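Local coordinates for KLLA0E01827p (Kluyveromyces lactis, PDB 6AM0), which probably serves as the Dcp1 subunit of the mRNA-decapping complex, binding mRNA and activating the decapping enzyme, at residues F[47-55]-F[108-116]. Residues are numbered along the deposited sequence; the frame is centred on the assembly and turned at random.
Sequences WNKLEYQGV and RINPDNFSL
Tyr-52 lies against Phe-114 where the two beta-sheets of this PH-like, EVH1-type Dcp1 fold come together, at the corner that carries the chain from strand 46-53 of one sheet into strand 55-61 of the other. CB of Phe-114 sits over one face of the Tyr-52 ring, 4.0 Å from its centroid, a CH-pi contact; the Phe-114 ring itself meets the tyrosine obliquely, planes 52° apart, with CD1 against CD2 of Tyr-52. CG of Phe-114 lies opposite the backbone N (chi1 180°), which brings its ring to the tyrosine. Phe-114 and Tyr-160 pair edge-to-face.

Apolar contact continues at Ile-109, whose CD1 packs 3.7 Å from CB of Gln-53. Its CG2 comes up against the carboxylate oxygen OE1 of Glu-51, the two side chains crossing at about a right angle.

Among the polar contacts, a backbone hydrogen bond joins the segments, Arg-108 N to Gln-53 O, 2.6 Å. Beyond it the Arg-108 guanidinium turns to the chain of another protein, where NH1 and NH2 are hydrogen-bonded. Asn-107 ties both segments together, its OD1 accepting from the backbone N of Gln-53 and of Ile-109. Asn-110 forms an Asx turn, OD1 taking the N-H of Asp-112 on an in-plane lone pair, and its ND2 reaches Glu-51 O in a weak bond. At the edge of the Tyr-52 ring, CE1 lies 3.4 Å from Asp-112 O, and OH gives a weak bond to Asp-112 OD2.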
ATOM      1  N   TRP F  47       8.687  -9.146 -28.800  1.00 78.71           N
ATOM      2  CA  TRP F  47      10.019  -8.940 -29.352  1.00 68.56           C
ATOM      3  C   TRP F  47      11.085  -9.135 -28.283  1.00 85.73           C
ATOM      4  O   TRP F  47      10.890  -8.810 -27.109  1.00 87.57           O
ATOM      5  CB  TRP F  47      10.159  -7.541 -29.955  1.00 70.54           C
ATOM      6  CG  TRP F  47       9.517  -7.374 -31.292  1.00 65.77           C
ATOM      7  CD1 TRP F  47       8.527  -6.499 -31.615  1.00 67.35           C
ATOM      8  CD2 TRP F  47       9.819  -8.100 -32.489  1.00 68.79           C
ATOM      9  NE1 TRP F  47       8.192  -6.629 -32.939  1.00 69.60           N
ATOM     10  CE2 TRP F  47       8.971  -7.608 -33.499  1.00 70.46           C
ATOM     11  CE3 TRP F  47      10.724  -9.118 -32.805  1.00 80.52           C
ATOM     12  CZ2 TRP F  47       9.001  -8.098 -34.805  1.00 68.05           C
ATOM     13  CZ3 TRP F  47      10.751  -9.604 -34.103  1.00 77.93           C
ATOM     14  CH2 TRP F  47       9.894  -9.094 -35.085  1.00 61.61           C
ATOM     15  N   ASN F  48      12.232  -9.654 -28.712  1.00 90.77           N
ATOM     16  CA  ASN F  48      13.326 -10.015 -27.815  1.00 84.97           C
ATOM     17  C   ASN F  48      14.632  -9.614 -28.490  1.00 81.24           C
ATOM     18  O   ASN F  48      15.003 -10.194 -29.511  1.00 75.02           O
ATOM     19  CB  ASN F  48      13.281 -11.516 -27.502  1.00 89.42           C
ATOM     20  CG  ASN F  48      14.590 -12.056 -26.952  1.00119.68           C
ATOM     21  OD1 ASN F  48      15.297 -11.382 -26.202  1.00136.51           O
ATOM     22  ND2 ASN F  48      14.913 -13.293 -27.320  1.00122.28           N
ATOM     23  N   LYS F  49      15.321  -8.617 -27.937  1.00 82.43           N
ATOM     24  CA  LYS F  49      16.579  -8.174 -28.528  1.00 68.42           C
ATOM     25  C   LYS F  49      17.602  -9.304 -28.495  1.00 79.24           C
ATOM     26  O   LYS F  49      17.879  -9.876 -27.438  1.00 79.53           O
ATOM     27  CB  LYS F  49      17.120  -6.953 -27.781  1.00 65.83           C
ATOM     28  CG  LYS F  49      17.870  -5.965 -28.665  1.00 74.16           C
ATOM     29  CD  LYS F  49      19.100  -5.404 -27.975  1.00 88.46           C
ATOM     30  CE  LYS F  49      20.157  -6.483 -27.794  1.00107.68           C
ATOM     31  NZ  LYS F  49      21.529  -5.999 -28.134  1.00117.74           N
ATOM     32  N   LEU F  50      18.156  -9.627 -29.661  1.00 78.34           N
ATOM     33  CA  LEU F  50      19.152 -10.680 -29.781  1.00 59.80           C
ATOM     34  C   LEU F  50      20.562 -10.113 -29.663  1.00 63.40           C
ATOM     35  O   LEU F  50      20.790  -8.907 -29.782  1.00 78.12           O
ATOM     36  CB  LEU F  50      19.005 -11.420 -31.107  1.00 67.54           C
ATOM     37  CG  LEU F  50      17.843 -12.405 -31.197  1.00 72.45           C
ATOM     38  CD1 LEU F  50      17.911 -13.167 -32.507  1.00 75.86           C
ATOM     39  CD2 LEU F  50      17.876 -13.353 -30.015  1.00 65.01           C
ATOM     40  N   GLU F  51      21.515 -11.011 -29.436  1.00 65.03           N
ATOM     41  CA  GLU F  51      22.920 -10.636 -29.275  1.00 80.27           C
ATOM     42  C   GLU F  51      23.637 -10.608 -30.628  1.00 87.12           C
ATOM     43  O   GLU F  51      24.652 -11.269 -30.845  1.00 95.13           O
ATOM     44  CB  GLU F  51      23.603 -11.587 -28.299  1.00 82.83           C
ATOM     45  CG  GLU F  51      23.081 -11.467 -26.882  1.00 82.61           C
ATOM     46  CD  GLU F  51      23.365 -10.103 -26.283  1.00 93.40           C
ATOM     47  OE1 GLU F  51      24.388  -9.964 -25.578  1.00 89.16           O
ATOM     48  OE2 GLU F  51      22.574  -9.168 -26.533  1.00 99.63           O
ATOM     49  N   TYR F  52      23.087  -9.815 -31.546  1.00 84.74           N
ATOM     50  CA  TYR F  52      23.684  -9.616 -32.861  1.00 70.72           C
ATOM     51  C   TYR F  52      23.655  -8.134 -33.198  1.00 66.69           C
ATOM     52  O   TYR F  52      22.608  -7.489 -33.088  1.00 65.38           O
ATOM     53  CB  TYR F  52      22.947 -10.409 -33.943  1.00 60.84           C
ATOM     54  CG  TYR F  52      22.926 -11.902 -33.715  1.00 61.83           C
ATOM     55  CD1 TYR F  52      24.088 -12.648 -33.799  1.00 55.52           C
ATOM     56  CD2 TYR F  52      21.741 -12.565 -33.430  1.00 58.55           C
ATOM     57  CE1 TYR F  52      24.077 -14.008 -33.598  1.00 57.87           C
ATOM     58  CE2 TYR F  52      21.718 -13.927 -33.231  1.00 49.17           C
ATOM     59  CZ  TYR F  52      22.892 -14.646 -33.314  1.00 64.87           C
ATOM     60  OH  TYR F  52      22.884 -16.008 -33.114  1.00 81.08           O
ATOM     61  N   GLN F  53      24.804  -7.601 -33.616  1.00 53.37           N
ATOM     62  CA  GLN F  53      24.912  -6.179 -33.919  1.00 68.61           C
ATOM     63  C   GLN F  53      26.143  -5.894 -34.772  1.00 76.07           C
ATOM     64  O   GLN F  53      27.259  -6.276 -34.403  1.00 76.36           O
ATOM     65  CB  GLN F  53      24.981  -5.371 -32.625  1.00 81.50           C
ATOM     66  CG  GLN F  53      24.237  -4.063 -32.681  1.00 90.53           C
ATOM     67  CD  GLN F  53      24.422  -3.251 -31.425  1.00 92.91           C
ATOM     68  OE1 GLN F  53      25.289  -3.552 -30.604  1.00 93.06           O
ATOM     69  NE2 GLN F  53      23.607  -2.215 -31.261  1.00 86.75           N
ATOM     70  N   GLY F  54      25.960  -5.216 -35.897  1.00 68.41           N
ATOM     71  CA  GLY F  54      27.079  -4.886 -36.753  1.00 61.15           C
ATOM     72  C   GLY F  54      26.625  -4.623 -38.176  1.00 67.23           C
ATOM     73  O   GLY F  54      25.435  -4.466 -38.456  1.00 66.14           O
ATOM     74  N   VAL F  55      27.617  -4.570 -39.068  1.00 72.94           N
ATOM     75  CA  VAL F  55      27.345  -4.313 -40.475  1.00 61.12           C
ATOM     76  C   VAL F  55      26.546  -5.464 -41.060  1.00 55.06           C
ATOM     77  O   VAL F  55      26.793  -6.639 -40.757  1.00 61.60           O
ATOM     78  CB  VAL F  55      28.663  -4.101 -41.237  1.00 58.92           C
ATOM     79  CG1 VAL F  55      29.648  -5.211 -40.906  1.00 66.65           C
ATOM     80  CG2 VAL F  55      28.414  -4.031 -42.732  1.00 52.15           C
ATOM     81  N   ARG F 108      29.427  -7.548 -33.683  1.00 61.55           N
ATOM     82  CA  ARG F 108      30.354  -6.847 -32.806  1.00 57.54           C
ATOM     83  C   ARG F 108      30.296  -7.347 -31.371  1.00 69.17           C
ATOM     84  O   ARG F 108      31.250  -7.135 -30.614  1.00 79.98           O
ATOM     85  CB  ARG F 108      30.057  -5.343 -32.806  1.00 47.84           C
ATOM     86  CG  ARG F 108      30.102  -4.671 -34.159  1.00 68.50           C
ATOM     87  CD  ARG F 108      29.732  -3.205 -34.029  1.00 58.60           C
ATOM     88  NE  ARG F 108      30.593  -2.519 -33.071  1.00 57.18           N
ATOM     89  CZ  ARG F 108      31.512  -1.616 -33.401  1.00 76.04           C
ATOM     90  NH1 ARG F 108      31.688  -1.276 -34.672  1.00 83.26           N
ATOM     91  NH2 ARG F 108      32.250  -1.046 -32.458  1.00 61.33           N
ATOM     92  N   ILE F 109      29.199  -7.995 -30.981  1.00 68.29           N
ATOM     93  CA  ILE F 109      29.004  -8.388 -29.591  1.00 74.94           C
ATOM     94  C   ILE F 109      29.784  -9.658 -29.270  1.00 78.65           C
ATOM     95  O   ILE F 109      30.579  -9.693 -28.325  1.00 84.56           O
ATOM     96  CB  ILE F 109      27.502  -8.552 -29.300  1.00 67.83           C
ATOM     97  CG1 ILE F 109      26.784  -7.212 -29.495  1.00 57.58           C
ATOM     98  CG2 ILE F 109      27.287  -9.111 -27.902  1.00 71.62           C
ATOM     99  CD1 ILE F 109      25.273  -7.306 -29.474  1.00 58.86           C
ATOM    100  N   ASN F 110      29.571 -10.717 -30.046  1.00 68.94           N
ATOM    101  CA  ASN F 110      30.288 -11.973 -29.850  1.00 68.26           C
ATOM    102  C   ASN F 110      30.665 -12.551 -31.215  1.00 70.57           C
ATOM    103  O   ASN F 110      30.164 -12.071 -32.239  1.00 73.59           O
ATOM    104  CB  ASN F 110      29.438 -12.945 -29.023  1.00 73.80           C
ATOM    105  CG  ASN F 110      28.095 -13.238 -29.653  1.00 92.02           C
ATOM    106  OD1 ASN F 110      28.010 -13.907 -30.681  1.00 98.67           O
ATOM    107  ND2 ASN F 110      27.028 -12.756 -29.022  1.00106.28           N
ATOM    108  N   PRO F 111      31.547 -13.555 -31.287  1.00 71.59           N
ATOM    109  CA  PRO F 111      32.046 -14.008 -32.597  1.00 74.20           C
ATOM    110  C   PRO F 111      31.056 -14.800 -33.431  1.00 69.61           C
ATOM    111  O   PRO F 111      31.438 -15.276 -34.506  1.00 71.84           O
ATOM    112  CB  PRO F 111      33.250 -14.889 -32.231  1.00 77.83           C
ATOM    113  CG  PRO F 111      33.606 -14.512 -30.850  1.00 78.26           C
ATOM    114  CD  PRO F 111      32.320 -14.159 -30.188  1.00 75.80           C
ATOM    115  N   ASP F 112      29.815 -14.980 -32.993  1.00 67.99           N
ATOM    116  CA  ASP F 112      28.826 -15.684 -33.799  1.00 75.66           C
ATOM    117  C   ASP F 112      28.050 -14.668 -34.629  1.00 80.58           C
ATOM    118  O   ASP F 112      27.399 -13.774 -34.079  1.00 79.81           O
ATOM    119  CB  ASP F 112      27.886 -16.507 -32.921  1.00 83.21           C
ATOM    120  CG  ASP F 112      27.100 -17.528 -33.716  1.00 98.41           C
ATOM    121  OD1 ASP F 112      27.654 -18.613 -33.999  1.00105.41           O
ATOM    122  OD2 ASP F 112      25.931 -17.248 -34.061  1.00 99.41           O
ATOM    123  N   ASN F 113      28.131 -14.798 -35.949  1.00 76.03           N
ATOM    124  CA  ASN F 113      27.482 -13.861 -36.851  1.00 69.65           C
ATOM    125  C   ASN F 113      26.043 -14.276 -37.113  1.00 77.85           C
ATOM    126  O   ASN F 113      25.690 -15.456 -37.023  1.00 79.43           O
ATOM    127  CB  ASN F 113      28.243 -13.771 -38.172  1.00 60.30           C
ATOM    128  CG  ASN F 113      29.633 -13.211 -37.997  1.00 75.11           C
ATOM    129  OD1 ASN F 113      29.822 -12.177 -37.359  1.00 67.44           O
ATOM    130  ND2 ASN F 113      30.622 -13.900 -38.553  1.00 89.06           N
ATOM    131  N   PHE F 114      25.210 -13.292 -37.442  1.00 84.82           N
ATOM    132  CA  PHE F 114      23.816 -13.583 -37.747  1.00 70.08           C
ATOM    133  C   PHE F 114      23.685 -13.974 -39.212  1.00 74.03           C
ATOM    134  O   PHE F 114      24.269 -13.334 -40.090  1.00 81.99           O
ATOM    135  CB  PHE F 114      22.924 -12.386 -37.436  1.00 61.70           C
ATOM    136  CG  PHE F 114      21.471 -12.624 -37.733  1.00 52.53           C
ATOM    137  CD1 PHE F 114      20.706 -13.424 -36.906  1.00 56.41           C
ATOM    138  CD2 PHE F 114      20.869 -12.043 -38.835  1.00 64.73           C
ATOM    139  CE1 PHE F 114      19.366 -13.643 -37.174  1.00 57.36           C
ATOM    140  CE2 PHE F 114      19.530 -12.259 -39.107  1.00 67.62           C
ATOM    141  CZ  PHE F 114      18.779 -13.060 -38.274  1.00 56.46           C
ATOM    142  N   SER F 115      22.917 -15.024 -39.476  1.00 69.14           N
ATOM    143  CA  SER F 115      22.831 -15.595 -40.810  1.00 60.37           C
ATOM    144  C   SER F 115      21.391 -15.923 -41.154  1.00 75.01           C
ATOM    145  O   SER F 115      20.675 -16.526 -40.348  1.00 82.44           O
ATOM    146  CB  SER F 115      23.688 -16.858 -40.919  1.00 63.11           C
ATOM    147  OG  SER F 115      23.138 -17.746 -41.874  1.00 71.07           O
ATOM    148  N   LEU F 116      20.976 -15.531 -42.354  1.00 77.15           N
ATOM    149  CA  LEU F 116      19.696 -15.941 -42.912  1.00 67.84           C
ATOM    150  C   LEU F 116      19.913 -16.404 -44.340  1.00 67.94           C
ATOM    151  O   LEU F 116      20.622 -15.746 -45.103  1.00 77.86           O
ATOM    152  CB  LEU F 116      18.677 -14.799 -42.889  1.00 63.06           C
ATOM    153  CG  LEU F 116      17.933 -14.555 -41.580  1.00 75.33           C
ATOM    154  CD1 LEU F 116      16.762 -13.621 -41.832  1.00 74.64           C
ATOM    155  CD2 LEU F 116      17.464 -15.870 -40.978  1.00 74.73           C
TER